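Local coordinates for protein lantibiotic dehydratase (PDB 5EHK) that probably dehydrates serine and threonine residues of the NAI-107 lantibiotic precursor peptide in a tRNA-dependent reaction, at residues G527-R539 / E630-F642. Numbering follows the deposited sequence.
Sequences GPGSHHAGATLGR and EVVPALPNMVSAF
Met-638 packs its bent side chain against Ser-530, Ala-535 and Thr-536 of the loop 527-539. CB points toward the loop, and chi1 of -69° sets CG opposite the carbonyl carbon, where it lies against Thr-536 CA at 3.7 Å and close to the hydroxyl OG1. From there the chain bends twice. SD comes to 3.6 Å from Ser-530 CB and also touches Thr-536 OG1, with Ala-535 CB 4.0 Å away. The last bend carries the methyl CE over to Gly-529 O, 3.8 Å off, so the thioether packs between the extended residues 529-530 and the helically wound residues 535-536. The hydroxyls beside it are engaged: Thr-536 OG1 and Ser-530 OG both hydrogen-bond Glu-502 OE1, and Ser-530 OG also accepts from the backbone N of His-532, closing an ST turn.

The imidazole of His-532 in 527-539 meets the end of strand 629-634 obliquely, with ND1 3.5 Å from Ala-634 CB and CD2 near Pro-636 CA. Its NE2 hydrogen-bonds Gln-555 OE1, which should limit rotation of the ring. Between Met-638 and His-532 the backbones meet: Asn-637 CA makes a CH···O contact of 3.5 Å with Ala-535 O. Asn-637 OD1 accepts a hydrogen bond from the backbone N of Val-639, two residues on, an Asx turn.

The type II beta turn from His-532 to Ala-535 is thus packed on the segment leaving strand 629-634. This is largely buried packing, within the lantibiotic dehydratase N-terminal region, of the connection between strand 521-524 and helix 545-556 on the end of a mixed-sheet strand and the loop that follows it.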
ATOM      1  N   GLY A 527     -10.484   9.052 -26.038  1.00 53.46           N
ATOM      2  CA  GLY A 527     -10.284   7.642 -26.309  1.00 58.06           C
ATOM      3  C   GLY A 527      -8.813   7.317 -26.129  1.00 62.65           C
ATOM      4  O   GLY A 527      -7.992   8.238 -26.060  1.00 58.92           O
ATOM      5  N   PRO A 528      -8.469   6.017 -26.045  1.00 61.83           N
ATOM      6  CA  PRO A 528      -7.062   5.615 -25.934  1.00 59.43           C
ATOM      7  C   PRO A 528      -6.296   5.684 -27.259  1.00 62.08           C
ATOM      8  O   PRO A 528      -6.866   5.480 -28.342  1.00 56.18           O
ATOM      9  CB  PRO A 528      -7.148   4.166 -25.440  1.00 55.28           C
ATOM     10  CG  PRO A 528      -8.446   3.674 -25.958  1.00 58.41           C
ATOM     11  CD  PRO A 528      -9.381   4.864 -25.929  1.00 64.05           C
ATOM     12  N   GLY A 529      -5.009   6.012 -27.160  1.00 58.90           N
ATOM     13  CA  GLY A 529      -4.109   5.931 -28.295  1.00 44.80           C
ATOM     14  C   GLY A 529      -3.517   4.532 -28.337  1.00 44.78           C
ATOM     15  O   GLY A 529      -3.952   3.632 -27.597  1.00 49.01           O
ATOM     16  N   SER A 530      -2.490   4.356 -29.156  1.00 26.29           N
ATOM     17  CA  SER A 530      -1.866   3.061 -29.298  1.00 19.69           C
ATOM     18  C   SER A 530      -0.345   3.176 -29.180  1.00 22.27           C
ATOM     19  O   SER A 530       0.203   4.286 -29.195  1.00 20.07           O
ATOM     20  CB  SER A 530      -2.269   2.450 -30.629  1.00 17.27           C
ATOM     21  OG  SER A 530      -1.212   2.561 -31.555  1.00 16.50           O
ATOM     22  N   HIS A 531       0.344   2.049 -29.025  1.00 14.95           N
ATOM     23  CA  HIS A 531       1.790   2.110 -28.991  1.00 12.46           C
ATOM     24  C   HIS A 531       2.413   1.440 -30.206  1.00 14.35           C
ATOM     25  O   HIS A 531       3.624   1.193 -30.249  1.00 14.48           O
ATOM     26  CB  HIS A 531       2.294   1.501 -27.695  1.00 15.13           C
ATOM     27  CG  HIS A 531       1.959   2.329 -26.498  1.00 21.59           C
ATOM     28  ND1 HIS A 531       2.474   3.596 -26.302  1.00 23.57           N
ATOM     29  CD2 HIS A 531       1.123   2.097 -25.458  1.00 16.43           C
ATOM     30  CE1 HIS A 531       1.982   4.102 -25.183  1.00 19.59           C
ATOM     31  NE2 HIS A 531       1.155   3.215 -24.657  1.00 23.29           N
ATOM     32  N   HIS A 532       1.593   1.214 -31.230  1.00 15.94           N
ATOM     33  CA  HIS A 532       2.052   0.568 -32.461  1.00 15.63           C
ATOM     34  C   HIS A 532       1.551   1.252 -33.734  1.00 14.57           C
ATOM     35  O   HIS A 532       0.350   1.333 -33.971  1.00 18.35           O
ATOM     36  CB  HIS A 532       1.583  -0.876 -32.486  1.00 13.81           C
ATOM     37  CG  HIS A 532       2.042  -1.629 -33.688  1.00 12.80           C
ATOM     38  ND1 HIS A 532       3.315  -2.154 -33.793  1.00 11.51           N
ATOM     39  CD2 HIS A 532       1.416  -1.917 -34.851  1.00 12.83           C
ATOM     40  CE1 HIS A 532       3.438  -2.763 -34.958  1.00 13.75           C
ATOM     41  NE2 HIS A 532       2.303  -2.629 -35.622  1.00 14.79           N
ATOM     42  N   ALA A 533       2.460   1.759 -34.552  1.00 12.79           N
ATOM     43  CA  ALA A 533       2.064   2.321 -35.856  1.00 13.85           C
ATOM     44  C   ALA A 533       1.351   1.274 -36.711  1.00 15.33           C
ATOM     45  O   ALA A 533       1.955   0.261 -37.071  1.00 19.12           O
ATOM     46  CB  ALA A 533       3.274   2.836 -36.589  1.00 11.72           C
ATOM     47  N   GLY A 534       0.061   1.461 -36.981  1.00 12.95           N
ATOM     48  CA  GLY A 534      -0.673   0.468 -37.757  1.00 17.38           C
ATOM     49  C   GLY A 534      -1.760  -0.303 -36.993  1.00 23.62           C
ATOM     50  O   GLY A 534      -2.625  -0.961 -37.601  1.00 20.87           O
ATOM     51  N   ALA A 535      -1.725  -0.228 -35.660  1.00 17.39           N
ATOM     52  CA  ALA A 535      -2.645  -1.006 -34.846  1.00 16.95           C
ATOM     53  C   ALA A 535      -4.093  -0.614 -35.102  1.00 19.61           C
ATOM     54  O   ALA A 535      -4.952  -1.485 -35.261  1.00 15.41           O
ATOM     55  CB  ALA A 535      -2.311  -0.850 -33.373  1.00 17.96           C
ATOM     56  N   THR A 536      -4.358   0.693 -35.145  1.00 17.90           N
ATOM     57  CA  THR A 536      -5.721   1.163 -35.332  1.00 20.10           C
ATOM     58  C   THR A 536      -6.224   0.860 -36.749  1.00 21.48           C
ATOM     59  O   THR A 536      -7.397   0.564 -36.952  1.00 20.38           O
ATOM     60  CB  THR A 536      -5.854   2.681 -35.058  1.00 20.01           C
ATOM     61  OG1 THR A 536      -5.454   2.961 -33.713  1.00 22.77           O
ATOM     62  CG2 THR A 536      -7.307   3.142 -35.243  1.00 19.60           C
ATOM     63  N   LEU A 537      -5.324   0.903 -37.722  1.00 22.92           N
ATOM     64  CA  LEU A 537      -5.708   0.704 -39.115  1.00 23.88           C
ATOM     65  C   LEU A 537      -5.989  -0.775 -39.388  1.00 25.26           C
ATOM     66  O   LEU A 537      -6.684  -1.131 -40.345  1.00 22.56           O
ATOM     67  CB  LEU A 537      -4.610   1.222 -40.050  1.00 24.73           C
ATOM     68  CG  LEU A 537      -4.334   2.730 -40.144  1.00 28.50           C
ATOM     69  CD1 LEU A 537      -3.800   3.355 -38.865  1.00 25.51           C
ATOM     70  CD2 LEU A 537      -3.355   2.975 -41.255  1.00 33.44           C
ATOM     71  N   GLY A 538      -5.440  -1.617 -38.519  1.00 22.14           N
ATOM     72  CA  GLY A 538      -5.391  -3.047 -38.716  1.00 21.42           C
ATOM     73  C   GLY A 538      -6.640  -3.764 -39.171  1.00 24.68           C
ATOM     74  O   GLY A 538      -6.609  -4.454 -40.198  1.00 27.80           O
ATOM     75  N   ARG A 539      -7.733  -3.621 -38.424  1.00 18.68           N
ATOM     76  CA  ARG A 539      -8.945  -4.390 -38.706  1.00 19.37           C
ATOM     77  C   ARG A 539      -9.772  -3.814 -39.882  1.00 25.08           C
ATOM     78  O   ARG A 539     -10.843  -4.318 -40.224  1.00 21.41           O
ATOM     79  CB  ARG A 539      -9.808  -4.475 -37.450  1.00 15.57           C
ATOM     80  CG  ARG A 539     -10.436  -3.151 -37.078  1.00 22.57           C
ATOM     81  CD  ARG A 539     -11.706  -3.380 -36.314  1.00 22.15           C
ATOM     82  NE  ARG A 539     -12.303  -2.153 -35.815  1.00 20.74           N
ATOM     83  CZ  ARG A 539     -13.603  -1.880 -35.938  1.00 27.80           C
ATOM     84  NH1 ARG A 539     -14.407  -2.734 -36.564  1.00 22.69           N
ATOM     85  NH2 ARG A 539     -14.099  -0.740 -35.462  1.00 34.40           N
ATOM     86  N   GLU A 630      16.970 -11.146 -29.136  1.00 16.39           N
ATOM     87  CA  GLU A 630      15.747 -10.676 -28.519  1.00 11.40           C
ATOM     88  C   GLU A 630      14.586 -10.725 -29.507  1.00 12.61           C
ATOM     89  O   GLU A 630      14.760 -10.836 -30.711  1.00 10.99           O
ATOM     90  CB  GLU A 630      15.928  -9.287 -27.916  1.00 10.90           C
ATOM     91  CG  GLU A 630      16.871  -9.321 -26.709  1.00 17.63           C
ATOM     92  CD  GLU A 630      16.602  -8.228 -25.689  1.00 19.21           C
ATOM     93  OE1 GLU A 630      15.452  -7.730 -25.628  1.00 19.71           O
ATOM     94  OE2 GLU A 630      17.545  -7.868 -24.943  1.00 18.29           O
ATOM     95  N   VAL A 631      13.382 -10.686 -28.973  1.00 14.42           N
ATOM     96  CA  VAL A 631      12.211 -10.652 -29.798  1.00  9.37           C
ATOM     97  C   VAL A 631      11.487  -9.437 -29.308  1.00  9.18           C
ATOM     98  O   VAL A 631      11.467  -9.175 -28.111  1.00 12.38           O
ATOM     99  CB  VAL A 631      11.363 -11.919 -29.643  1.00  9.34           C
ATOM    100  CG1 VAL A 631      10.004 -11.765 -30.346  1.00  9.17           C
ATOM    101  CG2 VAL A 631      12.134 -13.124 -30.177  1.00  9.12           C
ATOM    102  N   VAL A 632      10.984  -8.641 -30.237  1.00  9.67           N
ATOM    103  CA  VAL A 632      10.169  -7.501 -29.894  1.00  7.62           C
ATOM    104  C   VAL A 632       8.784  -7.693 -30.481  1.00  9.43           C
ATOM    105  O   VAL A 632       8.511  -7.328 -31.627  1.00  9.64           O
ATOM    106  CB  VAL A 632      10.805  -6.212 -30.368  1.00  6.07           C
ATOM    107  CG1 VAL A 632       9.900  -5.021 -30.049  1.00  7.75           C
ATOM    108  CG2 VAL A 632      12.187  -6.078 -29.737  1.00  6.32           C
ATOM    109  N   PRO A 633       7.885  -8.273 -29.679  1.00 10.81           N
ATOM    110  CA  PRO A 633       6.533  -8.521 -30.186  1.00 10.43           C
ATOM    111  C   PRO A 633       5.710  -7.250 -30.236  1.00 12.50           C
ATOM    112  O   PRO A 633       5.897  -6.339 -29.427  1.00 11.15           O
ATOM    113  CB  PRO A 633       5.936  -9.502 -29.177  1.00 10.23           C
ATOM    114  CG  PRO A 633       6.834  -9.499 -28.017  1.00 10.08           C
ATOM    115  CD  PRO A 633       8.150  -8.927 -28.391  1.00  8.50           C
ATOM    116  N   ALA A 634       4.803  -7.191 -31.201  1.00 11.78           N
ATOM    117  CA  ALA A 634       3.847  -6.104 -31.266  1.00 12.49           C
ATOM    118  C   ALA A 634       2.456  -6.711 -31.314  1.00 10.78           C
ATOM    119  O   ALA A 634       2.283  -7.889 -31.679  1.00  8.91           O
ATOM    120  CB  ALA A 634       4.095  -5.254 -32.485  1.00 13.25           C
ATOM    121  N   LEU A 635       1.476  -5.922 -30.897  1.00  6.50           N
ATOM    122  CA  LEU A 635       0.100  -6.346 -31.008  1.00  9.65           C
ATOM    123  C   LEU A 635      -0.581  -5.445 -32.057  1.00 11.62           C
ATOM    124  O   LEU A 635      -0.956  -4.310 -31.767  1.00 12.87           O
ATOM    125  CB  LEU A 635      -0.588  -6.318 -29.642  1.00  7.73           C
ATOM    126  CG  LEU A 635      -2.038  -6.805 -29.596  1.00  9.82           C
ATOM    127  CD1 LEU A 635      -2.222  -8.122 -30.337  1.00  9.78           C
ATOM    128  CD2 LEU A 635      -2.556  -6.898 -28.155  1.00  9.34           C
ATOM    129  N   PRO A 636      -0.715  -5.948 -33.298  1.00 13.20           N
ATOM    130  CA  PRO A 636      -1.114  -5.117 -34.439  1.00 11.89           C
ATOM    131  C   PRO A 636      -2.609  -4.860 -34.553  1.00 16.12           C
ATOM    132  O   PRO A 636      -3.086  -4.669 -35.666  1.00 20.29           O
ATOM    133  CB  PRO A 636      -0.688  -5.961 -35.641  1.00 12.21           C
ATOM    134  CG  PRO A 636       0.257  -6.974 -35.104  1.00 12.31           C
ATOM    135  CD  PRO A 636      -0.234  -7.267 -33.736  1.00 11.65           C
ATOM    136  N   ASN A 637      -3.317  -4.814 -33.431  1.00 13.91           N
ATOM    137  CA  ASN A 637      -4.704  -4.395 -33.422  1.00 13.07           C
ATOM    138  C   ASN A 637      -5.008  -3.586 -32.156  1.00 14.95           C
ATOM    139  O   ASN A 637      -4.119  -3.300 -31.360  1.00 12.83           O
ATOM    140  CB  ASN A 637      -5.611  -5.607 -33.495  1.00 13.63           C
ATOM    141  CG  ASN A 637      -5.457  -6.527 -32.294  1.00 18.16           C
ATOM    142  OD1 ASN A 637      -5.637  -6.110 -31.130  1.00 16.79           O
ATOM    143  ND2 ASN A 637      -5.100  -7.781 -32.561  1.00 17.16           N
ATOM    144  N   MET A 638      -6.272  -3.250 -31.956  1.00 12.05           N
ATOM    145  CA  MET A 638      -6.651  -2.471 -30.807  1.00 10.83           C
ATOM    146  C   MET A 638      -7.484  -3.280 -29.812  1.00 13.67           C
ATOM    147  O   MET A 638      -8.196  -2.721 -28.975  1.00 11.61           O
ATOM    148  CB  MET A 638      -7.382  -1.209 -31.246  1.00 13.61           C
ATOM    149  CG  MET A 638      -6.495  -0.231 -31.954  1.00 14.24           C
ATOM    150  SD  MET A 638      -5.213   0.452 -30.871  1.00 18.05           S
ATOM    151  CE  MET A 638      -6.189   1.358 -29.688  1.00 17.78           C
ATOM    152  N   VAL A 639      -7.385  -4.600 -29.872  1.00 13.94           N
ATOM    153  CA  VAL A 639      -7.973  -5.390 -28.799  1.00 12.09           C
ATOM    154  C   VAL A 639      -7.157  -5.241 -27.518  1.00 10.53           C
ATOM    155  O   VAL A 639      -5.928  -5.293 -27.531  1.00 11.87           O
ATOM    156  CB  VAL A 639      -8.139  -6.845 -29.211  1.00 13.64           C
ATOM    157  CG1 VAL A 639      -8.795  -7.647 -28.095  1.00 12.33           C
ATOM    158  CG2 VAL A 639      -8.945  -6.889 -30.489  1.00 12.76           C
ATOM    159  N   SER A 640      -7.853  -5.031 -26.417  1.00  9.26           N
ATOM    160  CA  SER A 640      -7.219  -4.768 -25.136  1.00 10.10           C
ATOM    161  C   SER A 640      -6.591  -6.014 -24.528  1.00 15.71           C
ATOM    162  O   SER A 640      -7.316  -6.891 -24.045  1.00 15.84           O
ATOM    163  CB  SER A 640      -8.271  -4.267 -24.154  1.00 10.17           C
ATOM    164  OG  SER A 640      -7.721  -4.159 -22.853  1.00 16.00           O
ATOM    165  N   ALA A 641      -5.262  -6.091 -24.503  1.00 13.58           N
ATOM    166  CA  ALA A 641      -4.610  -7.255 -23.898  1.00 13.95           C
ATOM    167  C   ALA A 641      -5.010  -7.430 -22.414  1.00 17.12           C
ATOM    168  O   ALA A 641      -5.215  -8.552 -21.939  1.00 12.27           O
ATOM    169  CB  ALA A 641      -3.097  -7.175 -24.053  1.00 11.92           C
ATOM    170  N   PHE A 642      -5.144  -6.305 -21.713  1.00 14.82           N
ATOM    171  CA  PHE A 642      -5.512  -6.279 -20.304  1.00 13.23           C
ATOM    172  C   PHE A 642      -6.826  -7.017 -20.060  1.00 13.34           C
ATOM    173  O   PHE A 642      -6.927  -7.889 -19.195  1.00 13.40           O
ATOM    174  CB  PHE A 642      -5.587  -4.820 -19.850  1.00 12.69           C
ATOM    175  CG  PHE A 642      -6.129  -4.616 -18.466  1.00 15.29           C
ATOM    176  CD1 PHE A 642      -5.326  -4.841 -17.345  1.00 13.82           C
ATOM    177  CD2 PHE A 642      -7.438  -4.159 -18.282  1.00 13.63           C
ATOM    178  CE1 PHE A 642      -5.819  -4.626 -16.055  1.00 10.02           C
ATOM    179  CE2 PHE A 642      -7.945  -3.938 -16.991  1.00 14.09           C
ATOM    180  CZ  PHE A 642      -7.129  -4.173 -15.879  1.00 13.59           C
TER